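Local coordinates for imidazoleglycerol-phosphate dehydratase (Staphylococcus aureus subsp. aureus, PDB 2AE8), which catalyses the manganese-dependent dehydration of imidazoleglycerol phosphate to imidazoleacetol phosphate, the sixth step of histidine biosynthesis, at residues 45-50 against 106-111; 60-65 against 154-159; 67-72 against 189-194; 120-125 against 129-134. All blocks are in the same frame, centred on the assembly; numbering follows the deposited sequence.

Contact 1. Residues 45-50 against 106-111; sequences ISISDD and LEMIKD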
loop_
_atom_site.group_PDB
_atom_site.type_symbol
_atom_site.label_atom_id
_atom_site.label_comp_id
_atom_site.label_asym_id
_atom_site.label_seq_id
_atom_site.Cartn_x
_atom_site.Cartn_y
_atom_site.Cartn_z
ATOM N N ILE B 45 34.573 43.228 19.828
ATOM C CA ILE B 45 34.175 43.243 18.427
ATOM C C ILE B 45 33.813 44.638 17.958
ATOM O O ILE B 45 33.129 45.373 18.660
ATOM C CB ILE B 45 32.977 42.276 18.164
ATOM C CG1 ILE B 45 33.359 40.852 18.568
ATOM C CG2 ILE B 45 32.524 42.340 16.703
ATOM C CD1 ILE B 45 32.206 39.854 18.620
ATOM N N SER B 46 34.278 44.981 16.762
ATOM C CA SER B 46 33.854 46.190 16.093
ATOM C C SER B 46 33.458 45.862 14.675
ATOM O O SER B 46 34.065 45.003 14.042
ATOM C CB SER B 46 34.977 47.241 16.065
ATOM O OG SER B 46 36.070 46.806 15.264
ATOM N N ILE B 47 32.466 46.591 14.181
ATOM C CA ILE B 47 32.044 46.512 12.800
ATOM C C ILE B 47 32.008 47.924 12.194
ATOM O O ILE B 47 31.713 48.890 12.895
ATOM C CB ILE B 47 30.664 45.800 12.689
ATOM C CG1 ILE B 47 30.366 45.391 11.240
ATOM C CG2 ILE B 47 29.536 46.650 13.294
ATOM C CD1 ILE B 47 29.279 44.311 11.122
ATOM N N SER B 48 32.303 48.030 10.902
ATOM C CA SER B 48 32.262 49.318 10.207
ATOM C C SER B 48 31.920 49.160 8.733
ATOM O O SER B 48 32.385 48.219 8.091
ATOM C CB SER B 48 33.609 50.034 10.348
ATOM O OG SER B 48 33.506 51.357 9.881
ATOM N N ASP B 49 31.134 50.097 8.195
ATOM C CA ASP B 49 30.775 50.088 6.770
ATOM C C ASP B 49 31.756 50.913 5.941
ATOM O O ASP B 49 31.360 51.726 5.101
ATOM C CB ASP B 49 29.326 50.565 6.537
ATOM C CG ASP B 49 28.769 50.148 5.153
ATOM O OD1 ASP B 49 29.534 49.610 4.319
ATOM O OD2 ASP B 49 27.554 50.347 4.899
ATOM N N ASP B 50 33.041 50.719 6.195
ATOM C CA ASP B 50 34.069 51.317 5.366
ATOM C C ASP B 50 34.859 50.181 4.727
ATOM O O ASP B 50 34.346 49.051 4.612
ATOM C CB ASP B 50 34.956 52.270 6.184
ATOM C CG ASP B 50 35.812 51.556 7.220
ATOM O OD1 ASP B 50 35.808 50.301 7.271
ATOM O OD2 ASP B 50 36.512 52.261 7.985
ATOM N N LEU B 106 22.314 46.245 14.382
ATOM C CA LEU B 106 21.119 47.024 14.709
ATOM C C LEU B 106 21.518 48.485 14.961
ATOM O O LEU B 106 20.892 49.400 14.432
ATOM C CB LEU B 106 20.372 46.438 15.909
ATOM C CG LEU B 106 19.092 47.184 16.322
ATOM C CD1 LEU B 106 18.103 47.381 15.149
ATOM C CD2 LEU B 106 18.410 46.508 17.491
ATOM N N GLU B 107 22.589 48.691 15.724
ATOM C CA GLU B 107 23.105 50.052 15.946
ATOM C C GLU B 107 23.409 50.753 14.639
ATOM O O GLU B 107 22.959 51.876 14.422
ATOM C CB GLU B 107 24.324 50.037 16.874
ATOM C CG GLU B 107 23.944 49.689 18.307
ATOM C CD GLU B 107 22.618 50.326 18.727
ATOM O OE1 GLU B 107 22.480 51.570 18.602
ATOM O OE2 GLU B 107 21.708 49.583 19.178
HETATM N N MSE B 108 24.095 50.055 13.737
HETATM C CA MSE B 108 24.376 50.565 12.395
HETATM C C MSE B 108 23.122 50.903 11.585
HETATM O O MSE B 108 23.066 51.937 10.879
HETATM C CB MSE B 108 25.230 49.563 11.622
HETATM C CG MSE B 108 25.528 49.997 10.210
HETATM SE SE MSE B 108 26.541 48.683 9.233
HETATM C CE MSE B 108 28.081 48.493 10.446
ATOM N N ILE B 109 22.126 50.021 11.662
ATOM C CA ILE B 109 20.872 50.204 10.943
ATOM C C ILE B 109 20.084 51.402 11.483
ATOM O O ILE B 109 19.560 52.209 10.714
ATOM C CB ILE B 109 20.010 48.899 10.978
ATOM C CG1 ILE B 109 20.609 47.862 10.022
ATOM C CG2 ILE B 109 18.588 49.199 10.585
ATOM C CD1 ILE B 109 20.233 46.399 10.322
ATOM N N LYS B 110 20.013 51.505 12.803
ATOM C CA LYS B 110 19.370 52.633 13.472
ATOM C C LYS B 110 19.892 53.981 12.958
ATOM O O LYS B 110 19.093 54.871 12.656
ATOM C CB LYS B 110 19.512 52.517 14.992
ATOM C CG LYS B 110 18.587 51.454 15.575
ATOM C CD LYS B 110 18.616 51.396 17.092
ATOM C CE LYS B 110 17.386 50.665 17.594
ATOM N NZ LYS B 110 17.568 50.056 18.956
ATOM N N ASP B 111 21.212 54.098 12.803
ATOM C CA ASP B 111 21.828 55.345 12.344
ATOM C C ASP B 111 21.661 55.651 10.859
ATOM O O ASP B 111 21.658 56.813 10.467
ATOM C CB ASP B 111 23.301 55.416 12.751
ATOM C CG ASP B 111 23.483 55.526 14.253
ATOM O OD1 ASP B 111 22.644 56.157 14.940
ATOM O OD2 ASP B 111 24.482 54.979 14.760
#

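Contact 2. Residues 60-65 against 154-159; sequences VGFLNH and GTFDTE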
loop_
_atom_site.group_PDB
_atom_site.type_symbol
_atom_site.label_atom_id
_atom_site.label_comp_id
_atom_site.label_asym_id
_atom_site.label_seq_id
_atom_site.Cartn_x
_atom_site.Cartn_y
_atom_site.Cartn_z
ATOM N N VAL B 60 38.112 29.829 16.557
ATOM C CA VAL B 60 37.478 28.715 15.849
ATOM C C VAL B 60 37.840 28.885 14.386
ATOM O O VAL B 60 37.368 29.819 13.723
ATOM C CB VAL B 60 35.937 28.726 16.000
ATOM C CG1 VAL B 60 35.307 27.544 15.264
ATOM C CG2 VAL B 60 35.517 28.725 17.466
ATOM N N GLY B 61 38.697 27.999 13.890
ATOM C CA GLY B 61 39.261 28.128 12.546
ATOM C C GLY B 61 38.221 28.275 11.449
ATOM O O GLY B 61 38.311 29.169 10.605
ATOM N N PHE B 62 37.212 27.403 11.462
ATOM C CA PHE B 62 36.225 27.424 10.389
ATOM C C PHE B 62 35.415 28.713 10.455
ATOM O O PHE B 62 35.089 29.286 9.423
ATOM C CB PHE B 62 35.304 26.185 10.430
ATOM C CG PHE B 62 34.330 26.128 9.281
ATOM C CD1 PHE B 62 34.756 25.750 8.011
ATOM C CD2 PHE B 62 32.994 26.494 9.462
ATOM C CE1 PHE B 62 33.856 25.709 6.936
ATOM C CE2 PHE B 62 32.089 26.449 8.395
ATOM C CZ PHE B 62 32.522 26.060 7.131
ATOM N N LEU B 63 35.109 29.163 11.669
ATOM C CA LEU B 63 34.357 30.400 11.870
ATOM C C LEU B 63 35.167 31.605 11.370
ATOM O O LEU B 63 34.612 32.496 10.733
ATOM C CB LEU B 63 33.935 30.573 13.335
ATOM C CG LEU B 63 32.943 31.707 13.652
ATOM C CD1 LEU B 63 31.652 31.595 12.848
ATOM C CD2 LEU B 63 32.654 31.763 15.157
ATOM N N ASN B 64 36.481 31.594 11.618
ATOM C CA ASN B 64 37.381 32.608 11.033
ATOM C C ASN B 64 37.210 32.750 9.527
ATOM O O ASN B 64 37.052 33.866 9.019
ATOM C CB ASN B 64 38.849 32.322 11.379
ATOM C CG ASN B 64 39.173 32.636 12.825
ATOM O OD1 ASN B 64 38.337 33.150 13.561
ATOM N ND2 ASN B 64 40.389 32.317 13.246
ATOM N N HIS B 65 37.220 31.627 8.811
ATOM C CA HIS B 65 37.112 31.664 7.360
ATOM C C HIS B 65 35.759 32.220 6.917
ATOM O O HIS B 65 35.691 33.059 5.996
ATOM C CB HIS B 65 37.359 30.280 6.739
ATOM C CG HIS B 65 37.288 30.270 5.238
ATOM N ND1 HIS B 65 37.939 31.199 4.453
ATOM C CD2 HIS B 65 36.660 29.432 4.377
ATOM C CE1 HIS B 65 37.693 30.950 3.177
ATOM N NE2 HIS B 65 36.918 29.883 3.102
ATOM N N GLY B 154 35.597 19.460 9.173
ATOM C CA GLY B 154 36.774 19.355 10.042
ATOM C C GLY B 154 36.313 19.106 11.466
ATOM O O GLY B 154 35.648 18.111 11.766
ATOM N N THR B 155 36.631 20.038 12.353
ATOM C CA THR B 155 36.290 19.865 13.751
ATOM C C THR B 155 35.028 20.669 14.129
ATOM O O THR B 155 34.539 20.601 15.258
ATOM C CB THR B 155 37.525 20.260 14.612
ATOM O OG1 THR B 155 37.419 19.679 15.920
ATOM C CG2 THR B 155 37.644 21.741 14.699
ATOM N N PHE B 156 34.502 21.428 13.173
ATOM C CA PHE B 156 33.369 22.342 13.417
ATOM C C PHE B 156 31.996 21.651 13.341
ATOM O O PHE B 156 31.651 21.083 12.308
ATOM C CB PHE B 156 33.427 23.470 12.385
ATOM C CG PHE B 156 32.463 24.598 12.630
ATOM C CD1 PHE B 156 32.709 25.543 13.638
ATOM C CD2 PHE B 156 31.331 24.749 11.820
ATOM C CE1 PHE B 156 31.831 26.600 13.856
ATOM C CE2 PHE B 156 30.453 25.795 12.032
ATOM C CZ PHE B 156 30.698 26.731 13.042
ATOM N N ASP B 157 31.215 21.752 14.419
ATOM C CA ASP B 157 29.839 21.250 14.456
ATOM C C ASP B 157 28.947 22.083 13.553
ATOM O O ASP B 157 28.720 23.257 13.771
ATOM C CB ASP B 157 29.284 21.252 15.885
ATOM C CG ASP B 157 29.938 20.193 16.764
ATOM O OD1 ASP B 157 30.068 20.418 17.973
ATOM O OD2 ASP B 157 30.309 19.123 16.245
ATOM N N THR B 158 28.453 21.425 12.525
ATOM C CA THR B 158 27.689 22.008 11.468
ATOM C C THR B 158 26.314 22.553 11.990
ATOM O O THR B 158 25.744 23.517 11.438
ATOM C CB THR B 158 27.620 20.869 10.413
ATOM O OG1 THR B 158 28.059 21.292 9.121
ATOM C CG2 THR B 158 26.351 20.125 10.423
ATOM N N GLU B 159 25.792 21.969 13.064
ATOM C CA GLU B 159 24.591 22.539 13.709
ATOM C C GLU B 159 24.775 23.989 14.205
ATOM O O GLU B 159 23.794 24.681 14.485
ATOM C CB GLU B 159 24.051 21.642 14.834
ATOM C CG GLU B 159 24.889 21.580 16.111
ATOM C CD GLU B 159 24.272 20.663 17.168
ATOM O OE1 GLU B 159 23.286 19.931 16.864
ATOM O OE2 GLU B 159 24.772 20.669 18.320
#

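Contact 3. Residues 67-72 against 189-194; sequences LTLFTF and EIEAIF. With MG (magnesium ion), chain L.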
loop_
_atom_site.group_PDB
_atom_site.type_symbol
_atom_site.label_atom_id
_atom_site.label_comp_id
_atom_site.label_asym_id
_atom_site.label_seq_id
_atom_site.Cartn_x
_atom_site.Cartn_y
_atom_site.Cartn_z
ATOM N N LEU B 67 33.567 34.205 8.600
ATOM C CA LEU B 67 33.455 35.642 8.909
ATOM C C LEU B 67 34.364 36.471 8.011
ATOM O O LEU B 67 34.050 37.608 7.696
ATOM C CB LEU B 67 33.719 35.916 10.394
ATOM C CG LEU B 67 32.730 35.213 11.332
ATOM C CD1 LEU B 67 33.022 35.489 12.813
ATOM C CD2 LEU B 67 31.309 35.623 10.971
ATOM N N THR B 68 35.481 35.900 7.573
ATOM C CA THR B 68 36.305 36.583 6.572
ATOM C C THR B 68 35.504 36.731 5.277
ATOM O O THR B 68 35.530 37.787 4.639
ATOM C CB THR B 68 37.659 35.850 6.349
ATOM O OG1 THR B 68 38.412 35.907 7.569
ATOM C CG2 THR B 68 38.469 36.483 5.209
ATOM N N LEU B 69 34.756 35.687 4.915
ATOM C CA LEU B 69 33.868 35.742 3.751
ATOM C C LEU B 69 32.764 36.789 3.914
ATOM O O LEU B 69 32.462 37.559 2.985
ATOM C CB LEU B 69 33.256 34.350 3.487
ATOM C CG LEU B 69 34.162 33.377 2.736
ATOM C CD1 LEU B 69 33.682 31.954 2.957
ATOM C CD2 LEU B 69 34.216 33.702 1.217
ATOM N N PHE B 70 32.166 36.812 5.099
ATOM C CA PHE B 70 31.155 37.803 5.448
ATOM C C PHE B 70 31.693 39.223 5.208
ATOM O O PHE B 70 31.045 40.051 4.556
ATOM C CB PHE B 70 30.726 37.617 6.905
ATOM C CG PHE B 70 29.867 38.734 7.444
ATOM C CD1 PHE B 70 28.480 38.711 7.281
ATOM C CD2 PHE B 70 30.447 39.809 8.128
ATOM C CE1 PHE B 70 27.675 39.748 7.780
ATOM C CE2 PHE B 70 29.662 40.853 8.623
ATOM C CZ PHE B 70 28.271 40.830 8.446
ATOM N N THR B 71 32.889 39.500 5.717
ATOM C CA THR B 71 33.435 40.860 5.575
ATOM C C THR B 71 33.576 41.255 4.128
ATOM O O THR B 71 33.119 42.332 3.739
ATOM C CB THR B 71 34.763 41.082 6.344
ATOM O OG1 THR B 71 35.786 40.222 5.837
ATOM C CG2 THR B 71 34.565 40.823 7.794
ATOM N N PHE B 72 34.150 40.373 3.310
ATOM C CA PHE B 72 34.358 40.667 1.889
ATOM C C PHE B 72 33.052 40.858 1.134
ATOM O O PHE B 72 32.917 41.784 0.320
ATOM C CB PHE B 72 35.185 39.554 1.220
ATOM C CG PHE B 72 35.507 39.823 -0.222
ATOM C CD1 PHE B 72 36.704 40.449 -0.574
ATOM C CD2 PHE B 72 34.616 39.465 -1.237
ATOM C CE1 PHE B 72 37.008 40.708 -1.914
ATOM C CE2 PHE B 72 34.902 39.728 -2.580
ATOM C CZ PHE B 72 36.107 40.346 -2.918
ATOM N N GLU B 189 28.059 23.971 1.071
ATOM C CA GLU B 189 26.724 24.337 1.518
ATOM C C GLU B 189 26.794 25.534 2.460
ATOM O O GLU B 189 26.086 26.514 2.294
ATOM C CB GLU B 189 26.073 23.144 2.235
ATOM C CG GLU B 189 25.508 22.056 1.303
ATOM C CD GLU B 189 25.227 20.734 2.031
ATOM O OE1 GLU B 189 25.387 20.649 3.275
ATOM O OE2 GLU B 189 24.900 19.756 1.337
ATOM N N ILE B 190 27.627 25.422 3.480
ATOM C CA ILE B 190 27.805 26.494 4.435
ATOM C C ILE B 190 28.386 27.751 3.769
ATOM O O ILE B 190 27.938 28.867 4.027
ATOM C CB ILE B 190 28.708 26.023 5.582
ATOM C CG1 ILE B 190 28.030 24.837 6.300
ATOM C CG2 ILE B 190 28.953 27.172 6.559
ATOM C CD1 ILE B 190 28.966 24.036 7.209
ATOM N N GLU B 191 29.384 27.560 2.918
ATOM C CA GLU B 191 30.008 28.688 2.230
ATOM C C GLU B 191 29.029 29.440 1.337
ATOM O O GLU B 191 28.973 30.670 1.383
ATOM C CB GLU B 191 31.253 28.242 1.458
ATOM C CG GLU B 191 31.944 29.368 0.724
ATOM C CD GLU B 191 33.424 29.106 0.486
ATOM O OE1 GLU B 191 33.945 28.047 0.901
ATOM O OE2 GLU B 191 34.070 29.972 -0.127
ATOM N N ALA B 192 28.256 28.727 0.517
ATOM C CA ALA B 192 27.217 29.375 -0.298
ATOM C C ALA B 192 26.243 30.186 0.562
ATOM O O ALA B 192 25.863 31.307 0.203
ATOM C CB ALA B 192 26.451 28.332 -1.158
ATOM N N ILE B 193 25.837 29.626 1.703
ATOM C CA ILE B 193 24.923 30.327 2.622
ATOM C C ILE B 193 25.561 31.620 3.200
ATOM O O ILE B 193 24.930 32.678 3.215
ATOM C CB ILE B 193 24.465 29.412 3.775
ATOM C CG1 ILE B 193 23.529 28.291 3.253
ATOM C CG2 ILE B 193 23.777 30.231 4.905
ATOM C CD1 ILE B 193 23.308 27.191 4.282
ATOM N N PHE B 194 26.799 31.524 3.680
ATOM C CA PHE B 194 27.515 32.716 4.160
ATOM C C PHE B 194 27.710 33.757 3.067
ATOM O O PHE B 194 27.484 34.941 3.307
ATOM C CB PHE B 194 28.859 32.358 4.796
ATOM C CG PHE B 194 28.779 32.092 6.260
ATOM C CD1 PHE B 194 28.887 33.143 7.175
ATOM C CD2 PHE B 194 28.595 30.793 6.737
ATOM C CE1 PHE B 194 28.817 32.911 8.549
ATOM C CE2 PHE B 194 28.520 30.531 8.130
ATOM C CZ PHE B 194 28.633 31.603 9.044
HETATM MG MG MG L . 35.872 27.721 1.701
#

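Contact 4. Residues 120-125 against 129-134; sequences TMYIPM and LARVVV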
loop_
_atom_site.group_PDB
_atom_site.type_symbol
_atom_site.label_atom_id
_atom_site.label_comp_id
_atom_site.label_asym_id
_atom_site.label_seq_id
_atom_site.Cartn_x
_atom_site.Cartn_y
_atom_site.Cartn_z
ATOM N N THR B 120 18.288 40.159 -2.090
ATOM C CA THR B 120 18.231 38.724 -2.415
ATOM C C THR B 120 19.492 38.311 -3.187
ATOM O O THR B 120 19.889 38.985 -4.146
ATOM C CB THR B 120 16.977 38.405 -3.264
ATOM O OG1 THR B 120 15.806 38.600 -2.465
ATOM C CG2 THR B 120 16.975 36.951 -3.752
HETATM N N MSE B 121 20.121 37.209 -2.778
HETATM C CA MSE B 121 21.283 36.687 -3.499
HETATM C C MSE B 121 21.226 35.160 -3.696
HETATM O O MSE B 121 20.951 34.419 -2.759
HETATM C CB MSE B 121 22.573 37.055 -2.765
HETATM C CG MSE B 121 23.829 36.705 -3.537
HETATM SE SE MSE B 121 24.060 37.995 -5.009
HETATM C CE MSE B 121 25.301 37.070 -6.047
ATOM N N TYR B 122 21.502 34.720 -4.918
ATOM C CA TYR B 122 21.728 33.312 -5.205
ATOM C C TYR B 122 23.235 33.110 -5.318
ATOM O O TYR B 122 23.929 33.893 -6.002
ATOM C CB TYR B 122 21.049 32.915 -6.519
ATOM C CG TYR B 122 19.571 32.603 -6.414
ATOM C CD1 TYR B 122 18.614 33.612 -6.487
ATOM C CD2 TYR B 122 19.132 31.294 -6.273
ATOM C CE1 TYR B 122 17.252 33.326 -6.406
ATOM C CE2 TYR B 122 17.777 31.000 -6.202
ATOM C CZ TYR B 122 16.849 32.013 -6.270
ATOM O OH TYR B 122 15.516 31.702 -6.197
ATOM N N ILE B 123 23.755 32.101 -4.630
ATOM C CA ILE B 123 25.161 31.736 -4.784
ATOM C C ILE B 123 25.307 30.235 -5.084
ATOM O O ILE B 123 24.863 29.404 -4.280
ATOM C CB ILE B 123 25.995 32.053 -3.523
ATOM C CG1 ILE B 123 26.055 33.569 -3.246
ATOM C CG2 ILE B 123 27.427 31.415 -3.633
ATOM C CD1 ILE B 123 26.972 34.328 -4.171
ATOM N N PRO B 124 25.959 29.898 -6.210
ATOM C CA PRO B 124 26.296 28.525 -6.503
ATOM C C PRO B 124 27.701 28.205 -5.969
ATOM O O PRO B 124 28.588 29.086 -5.947
ATOM C CB PRO B 124 26.283 28.506 -8.022
ATOM C CG PRO B 124 26.848 29.915 -8.391
ATOM C CD PRO B 124 26.442 30.821 -7.267
HETATM N N MSE B 125 27.882 26.982 -5.490
HETATM C CA MSE B 125 29.192 26.499 -5.082
HETATM C C MSE B 125 29.297 25.074 -5.586
HETATM O O MSE B 125 28.879 24.146 -4.903
HETATM C CB MSE B 125 29.357 26.529 -3.556
HETATM C CG MSE B 125 29.550 27.896 -2.941
HETATM SE SE MSE B 125 31.291 28.717 -3.421
HETATM C CE MSE B 125 32.461 27.213 -3.005
ATOM N N LEU B 129 23.531 25.153 -4.451
ATOM C CA LEU B 129 22.954 26.458 -4.761
ATOM C C LEU B 129 22.203 26.951 -3.524
ATOM O O LEU B 129 21.361 26.224 -2.990
ATOM C CB LEU B 129 22.008 26.377 -5.967
ATOM C CG LEU B 129 21.297 27.678 -6.374
ATOM C CD1 LEU B 129 22.282 28.717 -6.956
ATOM C CD2 LEU B 129 20.207 27.370 -7.373
ATOM N N ALA B 130 22.533 28.151 -3.044
ATOM C CA ALA B 130 21.784 28.746 -1.951
ATOM C C ALA B 130 21.133 30.058 -2.349
ATOM O O ALA B 130 21.671 30.809 -3.193
ATOM C CB ALA B 130 22.663 28.932 -0.717
ATOM N N ARG B 131 19.974 30.325 -1.748
ATOM C CA ARG B 131 19.311 31.618 -1.875
ATOM C C ARG B 131 19.115 32.197 -0.488
ATOM O O ARG B 131 18.626 31.515 0.416
ATOM C CB ARG B 131 17.947 31.517 -2.567
ATOM C CG ARG B 131 17.151 32.834 -2.549
ATOM C CD ARG B 131 15.723 32.671 -3.045
ATOM N NE ARG B 131 14.940 31.818 -2.150
ATOM C CZ ARG B 131 14.278 30.734 -2.545
ATOM N NH1 ARG B 131 14.298 30.373 -3.827
ATOM N NH2 ARG B 131 13.597 30.018 -1.655
ATOM N N VAL B 132 19.474 33.466 -0.326
ATOM C CA VAL B 132 19.174 34.171 0.922
ATOM C C VAL B 132 18.450 35.467 0.598
ATOM O O VAL B 132 18.859 36.204 -0.306
ATOM C CB VAL B 132 20.414 34.413 1.776
ATOM C CG1 VAL B 132 20.041 35.201 3.029
ATOM C CG2 VAL B 132 21.064 33.056 2.157
ATOM N N VAL B 133 17.375 35.711 1.340
ATOM C CA VAL B 133 16.528 36.890 1.196
ATOM C C VAL B 133 16.584 37.616 2.529
ATOM O O VAL B 133 16.268 37.026 3.556
ATOM C CB VAL B 133 15.037 36.502 0.893
ATOM C CG1 VAL B 133 14.146 37.740 0.881
ATOM C CG2 VAL B 133 14.927 35.746 -0.448
ATOM N N VAL B 134 17.006 38.881 2.522
ATOM C CA VAL B 134 16.929 39.687 3.756
ATOM C C VAL B 134 16.101 40.951 3.615
ATOM O O VAL B 134 16.095 41.603 2.565
ATOM C CB VAL B 134 18.305 39.932 4.521
ATOM C CG1 VAL B 134 19.471 39.105 4.005
ATOM C CG2 VAL B 134 18.644 41.435 4.737
#

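Contact 1. Residues 45-50 against 106-111
Met-108, modelled as selenomethionine, leaves its helix with CG anti to the backbone N (chi1 178°) and runs straight out as far as SE, where a bend of -56° in chi3 turns the terminal methyl CE onto Ile-47. At Ile-47, chi1 of -166° carries CG1 to the position anti to N, and its two gamma carbons both meet that methyl. This is helix-on-sheet packing in a fold that sandwiches helices between two four-stranded mixed sheets: the last turns of helix 90-111 lie against the end of strand 43-48. One long side chain does nearly all the bridging, because the backbones stay well apart, with 8.3 Å from Ser-48 CA to Met-108 CA. CE sits 3.7 Å from Ile-47 CG2 and 3.9 Å from Ile-47 CG1, and the two side chains cross at about a right angle. Met-108 CE also brushes the strand backbone, 4.1 Å from Asp-49 N.

No hydrogen bond spans the two segments; the join is purely van der Waals. Ser-48 turns its side chain the other way, and its OG is bonded to the carbonyl O of Met-30. Ile-47 also packs on Leu-104 and Leu-105 of the same helix. Tyr-32 of strand 31-36 lies beside Met-108 and gives its OH to a hydrogen bond with Asp-111 OD2, so the helix end is tied to the neighbouring strand as well. At the solvent side, where the strand gives way to a turn, Asp-49 only skirts the selenium, its CB 4.3 Å from Met-108 SE.

Contact 2. Residues 60-65 against 154-159
Phe-62 and Phe-156 bring their rings together obliquely, with centroids 5.0 Å apart and planes inclined at 38°. The contact sets the first turn of helix 61-74 against the short strand 156-157, within the beta-alpha-beta sandwich of this enzyme. Phe-62 CD2 lies over one face of the Phe-156 ring, offset toward the rim and 3.4 Å from Phe-156 CD2. The two beta carbons also meet, Phe-62 CB standing 3.8 Å from Phe-156 CB. In both residues CG is anti to the backbone N, with chi1 of -176° and -171°, and the two side chains cross at roughly a right angle. Val-60 completes the first shell: its CG1 is 3.7 Å from Phe-156 CD1, the other ortho carbon from the CD2 that meets Phe-62 most closely.

Val-60 is the N-cap residue of the helix, and its carbonyl O accepts from Asn-64 N at 2.9 Å. Thr-58 OG1, just upstream, is hydrogen-bonded to both Val-60 N and Asn-64 OD1, pinning this start of the helix. Phe-62 also packs on Ile-190 and meets His-187, a metal ligand, edge-to-face; its side chain comes within about 6 Å of a bound magnesium. His-65, one turn on, belongs to the same metal site as His-187, so Phe-62 lies beside that metal site. On the strand, Asp-157 divides its carboxylate: OD2 forms a salt bridge with Lys-152 NZ, while OD1 is hydrogen-bonded to Gly-154 N of a neighbouring subunit.

Contact 3. Residues 67-72 against 189-194
Leu-69 lays a methyl against a metal-bound carboxylate: its CD1 is 3.7 Å from Glu-191 OE2, while Glu-191 OE1 binds magnesium at 2.1 Å. Glu-191 OE2 stays 3.4 Å from the magnesium, so the carboxylate binds through one oxygen, and the leucine lies against the other. Glu-191 reaches the metal because CG is anti to the backbone N (chi1 -180°) and the chain stays extended beyond it. His-187 of the same chain and His-92 of a neighbouring subunit share that magnesium, which places the active site at a subunit interface; in another structure of this enzyme manganese occupies this site. Both segments probably also line the substrate site, as in related enzymes.

Deeper down the contact becomes apolar and looser, with Leu-67 CD2 4.4 Å from Phe-194 CE1. Within helix 61-74, Thr-71 OG1 donates to Thr-68 O at 2.7 Å, and Phe-72 N reaches the same oxygen from the same face of the carbonyl.

Met-66 packs on Ile-190 and Phe-194, extending the join between helices 61-74 and 186-205. Leu-67 and Phe-70 lean on strand 77-82 of one sheet, Ala-192 and Ile-193 on strand 128-135 of the other, so the helix pair spans the sandwich.

Contact 4. Residues 120-125 against 129-134
Arg-131 NH1 donates to Tyr-122 OH at 3.0 Å, nearly straight (163°) and with the oxygen lying in the guanidinium plane. Each partner is held again: Arg-131 NH2 forms a salt bridge with Asp-179, and Tyr-122 OH is hydrogen-bonded to Tyr-122 OH of each of two neighbouring subunits, a grouping consistent with a threefold axis. The two segments are the arms of an antiparallel beta hairpin. Ile-123 and Ala-130 exchange backbone bonds, Ile-123 N to Ala-130 O at 2.8 Å and the return bond from Ala-130 N to Ile-123 O at 2.9 Å. Met-121 and Val-132 form a second such hydrogen-bonded pair.

Between them, as a non-hydrogen-bonded pair, Tyr-122 and Arg-131 run side by side. Arg-131 CB makes a CH-pi contact, 3.9 Å from the Tyr-122 ring centroid and 18° off its normal. A bend at chi3 of 65° then turns the guanidinium so that its plane stands almost perpendicular to the ring. Leu-129 CD1 comes to the ring's edge, 4.1 Å from Tyr-122 CD2, and Thr-120 OG1 packs 3.6 Å from Val-133 CG2.

This face meets other subunits. The opposite one, with Met-121 and Val-132, covers helix 186-205, and strand 128-135 continues the sheet to strand 175-182.

Overall arrangement
All four contacts are largely buried, though contact 1 has an exposed edge at Asp-49. Contact 3 lies deepest, about 7 Å from the chain's centre; the other centres are 13 to 14 Å out. Contacts 2 and 3 share helix 61-74 and touch through Phe-62 and Ile-190, framing the metal site. Contact 4 backs onto contact 3 where Ala-192 meets Ala-130 and Met-125, while contact 1 reaches contact 3 through Ile-47 and Phe-70. Thus contact 3 connects the sheets of contacts 1 and 4. Contacts 1 and 2 are held by van der Waals packing without hydrogen bonds across them, contact 3 sets leucine beside a metal-bound carboxylate, and contact 4 is knit by hydrogen bonds. Other subunits reach all but contact 1.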